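Keto/oxoacid ferredoxin oxidoreductase, gamma subunit (Geobacter sulfurreducens, PDB 3ON3) is the gamma subunit of a keto/oxoacid:ferredoxin oxidoreductase, a family of enzymes that oxidise 2-oxoacids and pass the electrons to ferredoxin. Local coordinates at residues L89-L95 and N109-T113; A76-C82 and V97-T103. All blocks are in the same frame, centred on the assembly; numbering follows the deposited sequence.

Contacts 1 and 2 show how an inner strand is held on both sides at once. Strand 93-98 lies between strands 71-76 and 111-115 in the mixed sheet of this subunit: contact 1 samples its pairing with 111-113 on one side, and contact 2 its pairing with Ala76 on the other. The contact centres are about 14 Å apart, yet the two meet directly where Thr113 O lies 3.2 Å from Val97 N, a probable hydrogen bond. The segments alternate in sequence, 76-82, 89-95, 97-103, 109-113, with helix 79-85 leading from the first to the second. Both contacts lie within the pyruvate ferredoxin/flavodoxin oxidoreductase family region.

Contact 1: residues L89-L95 and N109-T113; sequences LKEGGVL and NYQTT
Leu89 opens the contact by an oblique approach to the Tyr110 ring, with Leu89 CD2 3.3 Å from Tyr110 CD1 and the two side chains running past each other in opposite directions. Its CG stands anti to the backbone nitrogen (chi1 174°), which brings CD2, but not CD1, onto the tyrosine. Lys90 O then meets the ring edge in its plane, while also accepting the Gly93 N-H that closes a type II turn. At the corner Glu91 and Asn109 lie side by side and point the same way, and Glu91 CG rests against both CB and the backbone O of Asn109. Gly92, with a positive phi suited to its place in the turn, gives its N-H to Asn109 O in an almost straight bond of 3.0 Å. Gly93 O next receives Gln111 N at 2.9 Å, though the angle at hydrogen is a bent 133°, and from here the parallel strands 93-95 and 111-113 run together, their axes 4.7 Å apart. Val94 pairs with Gln111 on one face of the sheet. Leu95 pairs with Thr112 on the other: Leu95 N is bonded to Gln111 O, and Leu95 O accepts from Thr113 N. Leu95 CB packs 3.9 Å from Tyr110 CB, while Leu95 CD2 meets the ring 4.0 Å from Tyr110 CD2 and lies alongside Thr112 OG1. Replacing Tyr110 by an alanine would probably leave Leu89 CD2 and Leu95 CD2 without the ring they both touch and open a gap beside the turn. Strand 111-115 is outermost at this side of the chain's six-stranded mixed sheet; three backbone bonds hold it parallel to 93-98, the Gly92 bond fastens the turn just ahead, and one aromatic ring ties together leucines from both sides of the corner.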
ATOM      1  N   LEU B  89      -7.654  -1.335 -20.252  1.00 60.44           N
ATOM      2  CA  LEU B  89      -6.367  -1.730 -20.828  1.00 61.82           C
ATOM      3  C   LEU B  89      -6.256  -1.326 -22.301  1.00 67.46           C
ATOM      4  O   LEU B  89      -7.086  -1.717 -23.119  1.00 71.16           O
ATOM      5  CB  LEU B  89      -6.174  -3.231 -20.694  1.00 54.89           C
ATOM      6  CG  LEU B  89      -4.941  -3.799 -21.384  1.00 50.27           C
ATOM      7  CD1 LEU B  89      -3.657  -3.319 -20.692  1.00 40.54           C
ATOM      8  CD2 LEU B  89      -5.057  -5.299 -21.357  1.00 44.44           C
ATOM      9  N   LYS B  90      -5.235  -0.542 -22.634  1.00 60.24           N
ATOM     10  CA  LYS B  90      -5.067  -0.058 -23.994  1.00 61.67           C
ATOM     11  C   LYS B  90      -4.864  -1.227 -24.957  1.00 68.15           C
ATOM     12  O   LYS B  90      -4.372  -2.286 -24.563  1.00 68.05           O
ATOM     13  CB  LYS B  90      -3.885   0.907 -24.084  1.00 61.21           C
ATOM     14  CG  LYS B  90      -2.538   0.224 -23.972  1.00 63.42           C
ATOM     15  CD  LYS B  90      -1.403   1.115 -24.460  1.00 66.95           C
ATOM     16  CE  LYS B  90      -0.049   0.556 -24.025  1.00 69.10           C
ATOM     17  NZ  LYS B  90       0.130  -0.894 -24.356  1.00 62.31           N
ATOM     18  N   GLU B  91      -5.245  -1.032 -26.218  1.00 65.76           N
ATOM     19  CA  GLU B  91      -5.066  -2.051 -27.251  1.00 66.22           C
ATOM     20  C   GLU B  91      -3.597  -2.392 -27.456  1.00 55.62           C
ATOM     21  O   GLU B  91      -2.764  -1.504 -27.585  1.00 60.70           O
ATOM     22  CB  GLU B  91      -5.668  -1.590 -28.579  1.00 75.72           C
ATOM     23  CG  GLU B  91      -5.835  -2.712 -29.589  1.00 88.23           C
ATOM     24  CD  GLU B  91      -5.417  -2.306 -30.987  1.00 99.27           C
ATOM     25  OE1 GLU B  91      -4.355  -1.661 -31.123  1.00103.33           O
ATOM     26  OE2 GLU B  91      -6.145  -2.635 -31.947  1.00 99.48           O
ATOM     27  N   GLY B  92      -3.291  -3.685 -27.506  1.00 54.24           N
ATOM     28  CA  GLY B  92      -1.919  -4.150 -27.590  1.00 47.87           C
ATOM     29  C   GLY B  92      -1.239  -4.137 -26.230  1.00 62.14           C
ATOM     30  O   GLY B  92      -0.055  -4.453 -26.112  1.00 67.09           O
ATOM     31  N   GLY B  93      -1.991  -3.769 -25.193  1.00 59.21           N
ATOM     32  CA  GLY B  93      -1.458  -3.730 -23.845  1.00 49.92           C
ATOM     33  C   GLY B  93      -1.273  -5.129 -23.308  1.00 48.57           C
ATOM     34  O   GLY B  93      -1.777  -6.095 -23.874  1.00 49.20           O
ATOM     35  N   VAL B  94      -0.534  -5.232 -22.209  1.00 50.94           N
ATOM     36  CA  VAL B  94      -0.233  -6.513 -21.580  1.00 49.99           C
ATOM     37  C   VAL B  94      -1.408  -6.999 -20.742  1.00 46.26           C
ATOM     38  O   VAL B  94      -1.903  -6.292 -19.866  1.00 42.17           O
ATOM     39  CB  VAL B  94       1.054  -6.421 -20.704  1.00 45.68           C
ATOM     40  CG1 VAL B  94       1.144  -7.578 -19.709  1.00 45.85           C
ATOM     41  CG2 VAL B  94       2.280  -6.387 -21.588  1.00 34.84           C
ATOM     42  N   LEU B  95      -1.866  -8.208 -21.020  1.00 41.84           N
ATOM     43  CA  LEU B  95      -2.961  -8.765 -20.249  1.00 43.13           C
ATOM     44  C   LEU B  95      -2.529 -10.073 -19.632  1.00 41.52           C
ATOM     45  O   LEU B  95      -2.324 -11.040 -20.321  1.00 43.90           O
ATOM     46  CB  LEU B  95      -4.203  -8.964 -21.117  1.00 48.40           C
ATOM     47  CG  LEU B  95      -5.348  -9.735 -20.441  1.00 51.00           C
ATOM     48  CD1 LEU B  95      -5.788  -9.050 -19.161  1.00 36.74           C
ATOM     49  CD2 LEU B  95      -6.537  -9.940 -21.377  1.00 50.88           C
ATOM     50  N   ASN B 109      -8.058  -6.770 -28.709  1.00 69.54           N
ATOM     51  CA  ASN B 109      -6.683  -7.095 -29.042  1.00 61.92           C
ATOM     52  C   ASN B 109      -5.744  -6.777 -27.877  1.00 61.77           C
ATOM     53  O   ASN B 109      -5.557  -5.608 -27.543  1.00 66.96           O
ATOM     54  CB  ASN B 109      -6.241  -6.299 -30.266  1.00 71.59           C
ATOM     55  CG  ASN B 109      -6.465  -7.049 -31.562  1.00 94.71           C
ATOM     56  OD1 ASN B 109      -7.356  -7.896 -31.660  1.00101.43           O
ATOM     57  ND2 ASN B 109      -5.653  -6.740 -32.571  1.00 98.11           N
ATOM     58  N   TYR B 110      -5.163  -7.813 -27.268  1.00 53.29           N
ATOM     59  CA  TYR B 110      -4.217  -7.643 -26.160  1.00 53.93           C
ATOM     60  C   TYR B 110      -3.069  -8.650 -26.265  1.00 60.52           C
ATOM     61  O   TYR B 110      -3.277  -9.787 -26.700  1.00 59.67           O
ATOM     62  CB  TYR B 110      -4.928  -7.851 -24.813  1.00 50.96           C
ATOM     63  CG  TYR B 110      -6.189  -7.029 -24.625  1.00 48.77           C
ATOM     64  CD1 TYR B 110      -6.125  -5.648 -24.498  1.00 58.68           C
ATOM     65  CD2 TYR B 110      -7.442  -7.633 -24.561  1.00 51.78           C
ATOM     66  CE1 TYR B 110      -7.276  -4.884 -24.327  1.00 67.55           C
ATOM     67  CE2 TYR B 110      -8.603  -6.873 -24.389  1.00 56.59           C
ATOM     68  CZ  TYR B 110      -8.508  -5.500 -24.273  1.00 63.14           C
ATOM     69  OH  TYR B 110      -9.631  -4.728 -24.101  1.00 71.02           O
ATOM     70  N   GLN B 111      -1.862  -8.250 -25.864  1.00 60.33           N
ATOM     71  CA  GLN B 111      -0.785  -9.223 -25.697  1.00 50.90           C
ATOM     72  C   GLN B 111      -1.134 -10.030 -24.458  1.00 51.46           C
ATOM     73  O   GLN B 111      -0.838  -9.626 -23.332  1.00 47.48           O
ATOM     74  CB  GLN B 111       0.582  -8.553 -25.537  1.00 45.17           C
ATOM     75  CG  GLN B 111       1.066  -7.764 -26.754  1.00 54.11           C
ATOM     76  CD  GLN B 111       1.390  -8.651 -27.954  1.00 66.86           C
ATOM     77  OE1 GLN B 111       0.881  -8.431 -29.062  1.00 73.43           O
ATOM     78  NE2 GLN B 111       2.231  -9.658 -27.739  1.00 65.07           N
ATOM     79  N   THR B 112      -1.778 -11.168 -24.672  1.00 45.56           N
ATOM     80  CA  THR B 112      -2.363 -11.937 -23.585  1.00 48.29           C
ATOM     81  C   THR B 112      -1.508 -13.122 -23.169  1.00 50.72           C
ATOM     82  O   THR B 112      -1.099 -13.937 -23.996  1.00 51.64           O
ATOM     83  CB  THR B 112      -3.764 -12.454 -23.963  1.00 57.07           C
ATOM     84  OG1 THR B 112      -4.613 -11.342 -24.263  1.00 69.28           O
ATOM     85  CG2 THR B 112      -4.363 -13.237 -22.817  1.00 60.68           C
ATOM     86  N   THR B 113      -1.249 -13.211 -21.872  1.00 46.74           N
ATOM     87  CA  THR B 113      -0.553 -14.350 -21.312  1.00 50.80           C
ATOM     88  C   THR B 113      -1.376 -14.926 -20.189  1.00 50.43           C
ATOM     89  O   THR B 113      -1.909 -14.187 -19.373  1.00 48.11           O
ATOM     90  CB  THR B 113       0.831 -13.968 -20.762  1.00 44.87           C
ATOM     91  OG1 THR B 113       1.638 -13.477 -21.835  1.00 53.26           O
ATOM     92  CG2 THR B 113       1.510 -15.187 -20.131  1.00 39.54           C
TER

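Contact 2: residues A76-C82 and V97-T103; sequences ALTQEAC and VDSDLVT
Val102 turns CG1 anti to its backbone nitrogen (chi1 176°), and this sends its two methyls to different partners across the contact: CG1 lies 4.1 Å from Cys82 SG, whereas CG2 sits against the backbone, 3.5 Å from Thr78 C and close to Ala76 O. The thiol of Cys82 comes from the first turn of the helix and also approaches Val97 CG1. Next to these apolar groups the two segments share one parallel bridge, Ala76 with Val97, at the end of the strand pairing. Here Ala76 O accepts Asp98 N at 3.3 Å, a rather long bond, and a CA-H of Val97 approaches the same oxygen.

Both segments leave the sheet at this point, as is usual at the C-terminal ends of parallel strands in an alpha/beta fold. One enters helix 79-85, whose N-cap is Thr78: its OG1 accepts Ala81 N at 3.0 Å. The other curls into a turn held by an Asx motif, in which Asp98 OD1 takes Leu101 N on its anti side, 31° out of the carboxylate plane; OD2 of the same carboxylate is bonded to Ile118 N, at the start of helix 117-125. Leu101 packs its CB 3.7 Å from Leu77 O, and its backbone O lies near Gln79 CB. The Gln79 chain bends at chi2 (64°), bringing its amide alongside the turn at Val102 and Thr103, where NE2 is bonded to Lys104 O as well as to Asp83 OD1 within the helix.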
ATOM      1  N   ALA B  76      -5.206  -9.740 -13.881  1.00 48.83           N
ATOM      2  CA  ALA B  76      -6.517 -10.142 -13.378  1.00 45.35           C
ATOM      3  C   ALA B  76      -6.468 -11.573 -12.846  1.00 46.17           C
ATOM      4  O   ALA B  76      -6.321 -12.526 -13.608  1.00 46.58           O
ATOM      5  CB  ALA B  76      -7.587 -10.010 -14.469  1.00 42.22           C
ATOM      6  N   LEU B  77      -6.607 -11.725 -11.536  1.00 43.85           N
ATOM      7  CA  LEU B  77      -6.546 -13.049 -10.928  1.00 44.15           C
ATOM      8  C   LEU B  77      -7.917 -13.745 -10.906  1.00 53.16           C
ATOM      9  O   LEU B  77      -8.005 -14.958 -10.683  1.00 54.01           O
ATOM     10  CB  LEU B  77      -5.945 -12.965  -9.515  1.00 40.00           C
ATOM     11  CG  LEU B  77      -4.430 -12.715  -9.422  1.00 46.89           C
ATOM     12  CD1 LEU B  77      -3.988 -12.539  -7.967  1.00 45.58           C
ATOM     13  CD2 LEU B  77      -3.631 -13.835 -10.111  1.00 46.27           C
ATOM     14  N   THR B  78      -8.977 -12.971 -11.144  1.00 50.19           N
ATOM     15  CA  THR B  78     -10.345 -13.501 -11.198  1.00 55.73           C
ATOM     16  C   THR B  78     -11.086 -13.040 -12.450  1.00 54.32           C
ATOM     17  O   THR B  78     -10.791 -11.975 -12.992  1.00 58.04           O
ATOM     18  CB  THR B  78     -11.192 -13.055  -9.977  1.00 60.80           C
ATOM     19  OG1 THR B  78     -11.494 -11.658 -10.089  1.00 56.48           O
ATOM     20  CG2 THR B  78     -10.460 -13.327  -8.664  1.00 57.61           C
ATOM     21  N   GLN B  79     -12.044 -13.850 -12.897  1.00 55.73           N
ATOM     22  CA  GLN B  79     -12.933 -13.524 -14.029  1.00 62.07           C
ATOM     23  C   GLN B  79     -13.613 -12.167 -13.860  1.00 58.02           C
ATOM     24  O   GLN B  79     -13.659 -11.346 -14.778  1.00 59.59           O
ATOM     25  CB  GLN B  79     -14.008 -14.610 -14.185  1.00 59.72           C
ATOM     26  CG  GLN B  79     -14.869 -14.475 -15.439  1.00 56.17           C
ATOM     27  CD  GLN B  79     -14.060 -14.636 -16.710  1.00 64.75           C
ATOM     28  OE1 GLN B  79     -13.556 -15.716 -17.003  1.00 71.16           O
ATOM     29  NE2 GLN B  79     -13.934 -13.558 -17.473  1.00 67.82           N
ATOM     30  N   GLU B  80     -14.150 -11.968 -12.665  1.00 61.66           N
ATOM     31  CA  GLU B  80     -14.698 -10.695 -12.197  1.00 62.04           C
ATOM     32  C   GLU B  80     -13.786  -9.490 -12.447  1.00 54.85           C
ATOM     33  O   GLU B  80     -14.217  -8.477 -12.985  1.00 60.21           O
ATOM     34  CB  GLU B  80     -15.001 -10.805 -10.701  1.00 61.07           C
ATOM     35  CG  GLU B  80     -16.133 -11.784 -10.346  1.00 69.60           C
ATOM     36  CD  GLU B  80     -15.923 -13.215 -10.884  1.00 79.51           C
ATOM     37  OE1 GLU B  80     -14.758 -13.642 -11.090  1.00 62.05           O
ATOM     38  OE2 GLU B  80     -16.942 -13.918 -11.097  1.00 90.54           O
ATOM     39  N   ALA B  81     -12.523  -9.610 -12.053  1.00 54.95           N
ATOM     40  CA  ALA B  81     -11.543  -8.552 -12.271  1.00 49.23           C
ATOM     41  C   ALA B  81     -11.344  -8.293 -13.760  1.00 52.40           C
ATOM     42  O   ALA B  81     -11.277  -7.149 -14.216  1.00 55.76           O
ATOM     43  CB  ALA B  81     -10.224  -8.932 -11.626  1.00 34.32           C
ATOM     44  N   CYS B  82     -11.248  -9.378 -14.513  1.00 52.20           N
ATOM     45  CA  CYS B  82     -11.012  -9.296 -15.939  1.00 54.21           C
ATOM     46  C   CYS B  82     -12.206  -8.645 -16.640  1.00 55.39           C
ATOM     47  O   CYS B  82     -12.048  -7.747 -17.473  1.00 52.30           O
ATOM     48  CB  CYS B  82     -10.768 -10.696 -16.493  1.00 53.56           C
ATOM     49  SG  CYS B  82     -10.246 -10.706 -18.190  1.00 57.67           S
ATOM     50  N   VAL B  97      -3.504 -12.994 -16.927  1.00 39.29           N
ATOM     51  CA  VAL B  97      -4.593 -13.557 -16.140  1.00 51.12           C
ATOM     52  C   VAL B  97      -4.191 -14.899 -15.544  1.00 47.83           C
ATOM     53  O   VAL B  97      -3.214 -15.491 -15.974  1.00 43.82           O
ATOM     54  CB  VAL B  97      -5.894 -13.703 -16.984  1.00 51.55           C
ATOM     55  CG1 VAL B  97      -6.239 -12.381 -17.659  1.00 49.03           C
ATOM     56  CG2 VAL B  97      -5.759 -14.809 -18.037  1.00 53.43           C
ATOM     57  N   ASP B  98      -4.931 -15.359 -14.540  1.00 47.02           N
ATOM     58  CA  ASP B  98      -4.813 -16.741 -14.100  1.00 47.06           C
ATOM     59  C   ASP B  98      -5.694 -17.623 -14.988  1.00 56.05           C
ATOM     60  O   ASP B  98      -6.858 -17.299 -15.240  1.00 54.91           O
ATOM     61  CB  ASP B  98      -5.189 -16.902 -12.629  1.00 48.59           C
ATOM     62  CG  ASP B  98      -5.187 -18.360 -12.188  1.00 53.18           C
ATOM     63  OD1 ASP B  98      -5.951 -19.156 -12.758  1.00 58.57           O
ATOM     64  OD2 ASP B  98      -4.421 -18.719 -11.277  1.00 51.60           O
ATOM     65  N   SER B  99      -5.138 -18.732 -15.468  1.00 57.02           N
ATOM     66  CA  SER B  99      -5.813 -19.534 -16.493  1.00 60.57           C
ATOM     67  C   SER B  99      -6.859 -20.503 -15.947  1.00 65.86           C
ATOM     68  O   SER B  99      -7.758 -20.928 -16.675  1.00 65.42           O
ATOM     69  CB  SER B  99      -4.795 -20.294 -17.344  1.00 53.21           C
ATOM     70  OG  SER B  99      -4.059 -21.202 -16.551  1.00 62.81           O
ATOM     71  N   ASP B 100      -6.726 -20.865 -14.677  1.00 67.28           N
ATOM     72  CA  ASP B 100      -7.702 -21.722 -14.018  1.00 63.02           C
ATOM     73  C   ASP B 100      -8.993 -20.952 -13.769  1.00 62.36           C
ATOM     74  O   ASP B 100     -10.088 -21.473 -13.968  1.00 65.15           O
ATOM     75  CB  ASP B 100      -7.143 -22.243 -12.689  1.00 59.08           C
ATOM     76  CG  ASP B 100      -6.119 -23.351 -12.881  1.00 62.49           C
ATOM     77  OD1 ASP B 100      -5.005 -23.253 -12.319  1.00 56.42           O
ATOM     78  OD2 ASP B 100      -6.430 -24.324 -13.600  1.00 66.03           O
ATOM     79  N   LEU B 101      -8.846 -19.700 -13.351  1.00 54.19           N
ATOM     80  CA  LEU B 101      -9.963 -18.908 -12.879  1.00 56.96           C
ATOM     81  C   LEU B 101     -10.498 -17.940 -13.920  1.00 63.60           C
ATOM     82  O   LEU B 101     -11.684 -17.632 -13.933  1.00 63.13           O
ATOM     83  CB  LEU B 101      -9.559 -18.158 -11.620  1.00 59.54           C
ATOM     84  CG  LEU B 101      -9.352 -19.093 -10.430  1.00 69.37           C
ATOM     85  CD1 LEU B 101      -8.075 -18.755  -9.688  1.00 71.67           C
ATOM     86  CD2 LEU B 101     -10.564 -19.069  -9.506  1.00 74.93           C
ATOM     87  N   VAL B 102      -9.626 -17.447 -14.786  1.00 60.22           N
ATOM     88  CA  VAL B 102     -10.086 -16.617 -15.882  1.00 55.05           C
ATOM     89  C   VAL B 102     -10.204 -17.504 -17.111  1.00 64.14           C
ATOM     90  O   VAL B 102      -9.262 -17.635 -17.888  1.00 62.41           O
ATOM     91  CB  VAL B 102      -9.139 -15.432 -16.142  1.00 53.55           C
ATOM     92  CG1 VAL B 102      -9.587 -14.640 -17.366  1.00 53.04           C
ATOM     93  CG2 VAL B 102      -9.057 -14.530 -14.897  1.00 43.32           C
ATOM     94  N   THR B 103     -11.368 -18.131 -17.265  1.00 64.88           N
ATOM     95  CA  THR B 103     -11.598 -19.082 -18.343  1.00 69.96           C
ATOM     96  C   THR B 103     -12.270 -18.422 -19.535  1.00 71.02           C
ATOM     97  O   THR B 103     -12.164 -18.905 -20.659  1.00 74.83           O
ATOM     98  CB  THR B 103     -12.456 -20.268 -17.873  1.00 79.06           C
ATOM     99  OG1 THR B 103     -13.701 -19.784 -17.355  1.00 91.20           O
ATOM    100  CG2 THR B 103     -11.734 -21.044 -16.786  1.00 78.02           C
TER